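Toluene, o-xylene monooxygenase oxygenase subunit (Pseudomonas stutzeri, PDB 2INC) probably serves as the beta subunit, which lacks the diiron site, of a ferritin-like bacterial multicomponent monooxygenase that oxidises toluene and o-xylene. Local coordinates at residues R17-H29 with N66-T78. Numbering follows the deposited sequence.
Sequences RPSEYEVVSTNLH and NAFRDPDQLVYRT
Tyr21, on the short helix 20-25, lies in a curve of the 66-78 connector, whose end turns into helix 76-99 of this ferritin-like, mostly helical chain; the contact illustrates how one buried tyrosine can dock a short helix, with salt bridges to either side. Its CB begins beside Gln73, 3.8 Å from Gln73 O. With CG anti to the backbone N (chi1 170°), the ring is laid across the connector: CG and CD1 run past Gln73, whose CA covers one face in a CH-pi contact 3.9 Å from the ring centroid. CD1 and CE1 put one edge against Leu74 O and Val75 CG1, while on the other side CD2 comes nearest to Gln73 CG and CE2 meets Arg69 CD. CZ approaches Asp70 N and CB, and at the tip Tyr21 OH accepts from Asp70 N at 2.7 Å. Asp70 opens a type I turn to Gln73, and its carboxylate receives Asp72 N in an Asx turn and Leu74 N, both from above its plane, holding the curve around the ring.

On one flank, Val75 CG1 packs 3.6 Å from Val24 CG2, and Arg77 grips Glu20 side-on. The two flat groups are almost coplanar, 9° apart, so NE and NH2 each reach a syn lone pair of a different carboxylate oxygen.

On the other, Thr26 CG2 sits over the centre of the Arg69 guanidinium, whose rotation is fixed by NH2 bonds to Asn66 O and Phe68 O, both near its plane. Glu22 makes a longer salt bridge to Arg69 NE and another to Arg16, and forms a capping box with Ser19. Beyond them the side-chain amides of Asn27 and Asn66 stack, planes 24° apart. A water links the two residues, accepting from Asn27 N and donating to the backbone O and to OD1 of Asn66.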
loop_
_atom_site.group_PDB
_atom_site.type_symbol
_atom_site.label_atom_id
_atom_site.label_comp_id
_atom_site.label_asym_id
_atom_site.label_seq_id
_atom_site.Cartn_x
_atom_site.Cartn_y
_atom_site.Cartn_z
ATOM N N ARG B 17 -16.560 12.735 -16.333
ATOM C CA ARG B 17 -15.865 11.457 -16.157
ATOM C C ARG B 17 -16.412 10.685 -14.935
ATOM O O ARG B 17 -16.545 11.268 -13.860
ATOM C CB ARG B 17 -14.365 11.760 -15.992
ATOM C CG ARG B 17 -13.489 10.619 -15.506
ATOM C CD ARG B 17 -12.436 11.077 -14.446
ATOM N NE ARG B 17 -13.044 11.436 -13.153
ATOM C CZ ARG B 17 -13.128 10.643 -12.080
ATOM N NH1 ARG B 17 -12.634 9.401 -12.093
ATOM N NH2 ARG B 17 -13.718 11.099 -10.979
ATOM N N PRO B 18 -16.806 9.401 -15.124
ATOM C CA PRO B 18 -17.336 8.601 -14.006
ATOM C C PRO B 18 -16.447 8.479 -12.771
ATOM O O PRO B 18 -15.261 8.296 -12.862
ATOM C CB PRO B 18 -17.609 7.230 -14.650
ATOM C CG PRO B 18 -17.913 7.594 -16.091
ATOM C CD PRO B 18 -16.902 8.668 -16.402
ATOM N N SER B 19 -17.065 8.567 -11.607
ATOM C CA SER B 19 -16.396 8.364 -10.337
ATOM C C SER B 19 -16.076 6.882 -10.147
ATOM O O SER B 19 -16.674 6.060 -10.767
ATOM C CB SER B 19 -17.345 8.790 -9.244
ATOM O OG SER B 19 -18.488 7.936 -9.236
ATOM N N GLU B 20 -15.166 6.577 -9.240
ATOM C CA GLU B 20 -14.881 5.210 -8.819
ATOM C C GLU B 20 -16.200 4.532 -8.424
ATOM O O GLU B 20 -16.432 3.400 -8.836
ATOM C CB GLU B 20 -13.906 5.217 -7.638
ATOM C CG GLU B 20 -13.778 3.853 -6.872
ATOM C CD GLU B 20 -12.954 3.984 -5.589
ATOM O OE1 GLU B 20 -12.933 5.094 -4.981
ATOM O OE2 GLU B 20 -12.353 2.982 -5.154
ATOM N N TYR B 21 -17.078 5.258 -7.702
ATOM C CA TYR B 21 -18.373 4.727 -7.282
ATOM C C TYR B 21 -19.153 4.212 -8.498
ATOM O O TYR B 21 -19.676 3.091 -8.483
ATOM C CB TYR B 21 -19.189 5.706 -6.429
ATOM C CG TYR B 21 -20.614 5.268 -6.185
ATOM C CD1 TYR B 21 -20.908 4.225 -5.297
ATOM C CD2 TYR B 21 -21.675 5.883 -6.862
ATOM C CE1 TYR B 21 -22.216 3.842 -5.077
ATOM C CE2 TYR B 21 -22.973 5.510 -6.654
ATOM C CZ TYR B 21 -23.251 4.466 -5.795
ATOM O OH TYR B 21 -24.552 4.104 -5.596
ATOM N N GLU B 22 -19.307 5.054 -9.520
ATOM C CA GLU B 22 -20.017 4.614 -10.715
ATOM C C GLU B 22 -19.330 3.468 -11.445
ATOM O O GLU B 22 -19.998 2.516 -11.896
ATOM C CB GLU B 22 -20.253 5.791 -11.648
ATOM C CG GLU B 22 -21.282 6.753 -11.077
ATOM C CD GLU B 22 -21.358 8.044 -11.871
ATOM O OE1 GLU B 22 -20.304 8.738 -12.016
ATOM O OE2 GLU B 22 -22.483 8.359 -12.333
ATOM N N VAL B 23 -18.007 3.525 -11.536
ATOM C CA VAL B 23 -17.253 2.492 -12.241
ATOM C C VAL B 23 -17.473 1.105 -11.642
ATOM O O VAL B 23 -17.589 0.139 -12.385
ATOM C CB VAL B 23 -15.736 2.795 -12.227
ATOM C CG1 VAL B 23 -14.891 1.561 -12.667
ATOM C CG2 VAL B 23 -15.464 4.020 -13.115
ATOM N N VAL B 24 -17.514 1.008 -10.318
ATOM C CA VAL B 24 -17.549 -0.339 -9.685
ATOM C C VAL B 24 -18.905 -0.780 -9.176
ATOM O O VAL B 24 -19.018 -1.928 -8.683
ATOM C CB VAL B 24 -16.545 -0.437 -8.514
ATOM C CG1 VAL B 24 -15.125 -0.011 -8.963
ATOM C CG2 VAL B 24 -16.978 0.489 -7.349
ATOM N N SER B 25 -19.929 0.075 -9.305
ATOM C CA SER B 25 -21.243 -0.157 -8.648
ATOM C C SER B 25 -22.435 -0.303 -9.559
ATOM O O SER B 25 -23.494 -0.793 -9.107
ATOM C CB SER B 25 -21.583 0.945 -7.638
ATOM O OG SER B 25 -20.452 1.194 -6.833
ATOM N N THR B 26 -22.318 0.177 -10.806
ATOM C CA THR B 26 -23.510 0.342 -11.619
ATOM C C THR B 26 -23.774 -0.808 -12.591
ATOM O O THR B 26 -22.846 -1.352 -13.204
ATOM C CB THR B 26 -23.477 1.686 -12.409
ATOM O OG1 THR B 26 -22.259 1.749 -13.161
ATOM C CG2 THR B 26 -23.461 2.841 -11.437
ATOM N N ASN B 27 -25.054 -1.151 -12.727
ATOM C CA ASN B 27 -25.527 -1.992 -13.809
ATOM C C ASN B 27 -24.892 -3.325 -13.739
ATOM O O ASN B 27 -24.501 -3.871 -14.803
ATOM C CB ASN B 27 -25.244 -1.350 -15.179
ATOM C CG ASN B 27 -26.139 -0.150 -15.430
ATOM O OD1 ASN B 27 -26.895 -0.118 -16.388
ATOM N ND2 ASN B 27 -26.094 0.808 -14.539
ATOM N N LEU B 28 -24.827 -3.904 -12.516
ATOM C CA LEU B 28 -24.116 -5.186 -12.341
ATOM C C LEU B 28 -25.005 -6.424 -12.258
ATOM O O LEU B 28 -24.506 -7.524 -12.478
ATOM C CB LEU B 28 -23.197 -5.152 -11.061
ATOM C CG LEU B 28 -22.227 -3.952 -11.037
ATOM C CD1 LEU B 28 -21.490 -3.879 -9.787
ATOM C CD2 LEU B 28 -21.266 -4.025 -12.234
ATOM N N HIS B 29 -26.292 -6.280 -11.898
ATOM C CA HIS B 29 -27.174 -7.441 -11.857
ATOM C C HIS B 29 -27.502 -7.782 -13.290
ATOM O O HIS B 29 -27.776 -6.883 -14.100
ATOM C CB HIS B 29 -28.465 -7.174 -11.097
ATOM C CG HIS B 29 -28.251 -7.025 -9.623
ATOM N ND1 HIS B 29 -29.122 -6.349 -8.795
ATOM C CD2 HIS B 29 -27.274 -7.511 -8.825
ATOM C CE1 HIS B 29 -28.666 -6.381 -7.560
ATOM N NE2 HIS B 29 -27.554 -7.098 -7.545
ATOM N N ASN B 66 -31.559 1.048 -12.223
ATOM C CA ASN B 66 -30.092 1.249 -12.314
ATOM C C ASN B 66 -29.573 2.678 -12.230
ATOM O O ASN B 66 -28.385 2.855 -11.950
ATOM C CB ASN B 66 -29.450 0.547 -13.514
ATOM C CG ASN B 66 -29.228 -0.988 -13.279
ATOM O OD1 ASN B 66 -28.624 -1.440 -12.287
ATOM N ND2 ASN B 66 -29.674 -1.758 -14.236
ATOM N N ALA B 67 -30.444 3.675 -12.476
ATOM C CA ALA B 67 -30.092 5.073 -12.272
ATOM C C ALA B 67 -29.877 5.466 -10.796
ATOM O O ALA B 67 -29.336 6.520 -10.522
ATOM C CB ALA B 67 -31.119 6.009 -12.905
ATOM N N PHE B 68 -30.283 4.625 -9.857
ATOM C CA PHE B 68 -30.128 4.968 -8.461
ATOM C C PHE B 68 -28.665 5.138 -8.074
ATOM O O PHE B 68 -27.801 4.354 -8.489
ATOM C CB PHE B 68 -30.747 3.874 -7.553
ATOM C CG PHE B 68 -30.555 4.150 -6.073
ATOM C CD1 PHE B 68 -31.273 5.177 -5.447
ATOM C CD2 PHE B 68 -29.610 3.428 -5.312
ATOM C CE1 PHE B 68 -31.068 5.486 -4.077
ATOM C CE2 PHE B 68 -29.426 3.711 -3.948
ATOM C CZ PHE B 68 -30.136 4.716 -3.328
ATOM N N ARG B 69 -28.396 6.157 -7.253
ATOM C CA ARG B 69 -27.055 6.461 -6.778
ATOM C C ARG B 69 -27.115 6.669 -5.262
ATOM O O ARG B 69 -27.889 7.495 -4.787
ATOM C CB ARG B 69 -26.494 7.720 -7.485
ATOM C CG ARG B 69 -26.438 7.626 -9.017
ATOM C CD ARG B 69 -25.290 6.688 -9.420
ATOM N NE ARG B 69 -25.139 6.520 -10.890
ATOM C CZ ARG B 69 -25.730 5.565 -11.612
ATOM N NH1 ARG B 69 -25.508 5.491 -12.923
ATOM N NH2 ARG B 69 -26.543 4.671 -11.070
ATOM N N ASP B 70 -26.302 5.916 -4.507
ATOM C CA ASP B 70 -26.071 6.148 -3.065
ATOM C C ASP B 70 -25.536 7.560 -2.859
ATOM O O ASP B 70 -24.475 7.882 -3.405
ATOM C CB ASP B 70 -24.999 5.175 -2.550
ATOM C CG ASP B 70 -24.664 5.362 -1.067
ATOM O OD1 ASP B 70 -23.758 4.629 -0.546
ATOM O OD2 ASP B 70 -25.325 6.196 -0.400
ATOM N N PRO B 71 -26.247 8.393 -2.051
ATOM C CA PRO B 71 -25.759 9.764 -1.778
ATOM C C PRO B 71 -24.405 9.815 -1.049
ATOM O O PRO B 71 -23.648 10.782 -1.234
ATOM C CB PRO B 71 -26.904 10.386 -0.929
ATOM C CG PRO B 71 -27.609 9.235 -0.325
ATOM C CD PRO B 71 -27.544 8.135 -1.382
ATOM N N ASP B 72 -24.066 8.774 -0.265
ATOM C CA ASP B 72 -22.746 8.683 0.346
ATOM C C ASP B 72 -21.696 8.059 -0.609
ATOM O O ASP B 72 -20.523 8.104 -0.331
ATOM C CB ASP B 72 -22.815 7.854 1.659
ATOM C CG ASP B 72 -23.511 8.604 2.810
ATOM O OD1 ASP B 72 -24.751 8.819 2.738
ATOM O OD2 ASP B 72 -22.827 8.973 3.789
ATOM N N GLN B 73 -22.125 7.468 -1.723
ATOM C CA GLN B 73 -21.214 6.911 -2.742
ATOM C C GLN B 73 -20.274 5.847 -2.206
ATOM O O GLN B 73 -19.145 5.721 -2.644
ATOM C CB GLN B 73 -20.411 8.020 -3.444
ATOM C CG GLN B 73 -21.347 8.977 -4.165
ATOM C CD GLN B 73 -20.671 10.008 -5.044
ATOM O OE1 GLN B 73 -21.168 11.138 -5.153
ATOM N NE2 GLN B 73 -19.549 9.655 -5.672
ATOM N N LEU B 74 -20.747 5.042 -1.271
ATOM C CA LEU B 74 -19.857 4.102 -0.621
ATOM C C LEU B 74 -19.468 3.023 -1.602
ATOM O O LEU B 74 -20.294 2.549 -2.392
ATOM C CB LEU B 74 -20.571 3.407 0.545
ATOM C CG LEU B 74 -20.647 4.163 1.846
ATOM C CD1 LEU B 74 -21.438 3.214 2.838
ATOM C CD2 LEU B 74 -19.228 4.381 2.331
ATOM N N VAL B 75 -18.209 2.633 -1.521
ATOM C CA VAL B 75 -17.737 1.434 -2.156
ATOM C C VAL B 75 -17.027 0.683 -1.061
ATOM O O VAL B 75 -16.788 1.224 0.007
ATOM C CB VAL B 75 -16.777 1.671 -3.350
ATOM C CG1 VAL B 75 -17.503 2.498 -4.460
ATOM C CG2 VAL B 75 -15.451 2.341 -2.925
ATOM N N TYR B 76 -16.692 -0.552 -1.349
ATOM C CA TYR B 76 -16.064 -1.391 -0.348
ATOM C C TYR B 76 -14.820 -0.722 0.235
ATOM O O TYR B 76 -14.621 -0.719 1.451
ATOM C CB TYR B 76 -15.675 -2.662 -1.012
ATOM C CG TYR B 76 -14.988 -3.662 -0.096
ATOM C CD1 TYR B 76 -13.583 -3.652 0.053
ATOM C CD2 TYR B 76 -15.744 -4.617 0.567
ATOM C CE1 TYR B 76 -12.944 -4.578 0.912
ATOM C CE2 TYR B 76 -15.137 -5.589 1.367
ATOM C CZ TYR B 76 -13.742 -5.564 1.528
ATOM O OH TYR B 76 -13.220 -6.568 2.346
ATOM N N ARG B 77 -13.996 -0.115 -0.623
ATOM C CA ARG B 77 -12.743 0.455 -0.163
ATOM C C ARG B 77 -13.005 1.594 0.818
ATOM O O ARG B 77 -12.312 1.719 1.833
ATOM C CB ARG B 77 -11.919 0.927 -1.360
ATOM C CG ARG B 77 -10.558 1.442 -0.993
ATOM C CD ARG B 77 -9.907 2.009 -2.284
ATOM N NE ARG B 77 -10.592 3.221 -2.744
ATOM C CZ ARG B 77 -10.424 4.438 -2.219
ATOM N NH1 ARG B 77 -9.567 4.647 -1.206
ATOM N NH2 ARG B 77 -11.087 5.477 -2.726
ATOM N N THR B 78 -14.002 2.430 0.503
ATOM C CA THR B 78 -14.250 3.631 1.316
ATOM C C THR B 78 -15.094 3.252 2.570
ATOM O O THR B 78 -14.923 3.844 3.629
ATOM C CB THR B 78 -14.835 4.760 0.505
ATOM O OG1 THR B 78 -16.003 4.307 -0.165
ATOM C CG2 THR B 78 -13.832 5.251 -0.556
HETATM O O HOH W 1 -20.763 0.554 -4.191
HETATM O O HOH W 2 -26.946 0.461 -10.943
HETATM O O HOH W 3 -26.555 3.326 -14.622
HETATM O O HOH W 4 -28.028 -3.712 -11.489
HETATM O O HOH W 5 -28.242 -4.337 -14.959
#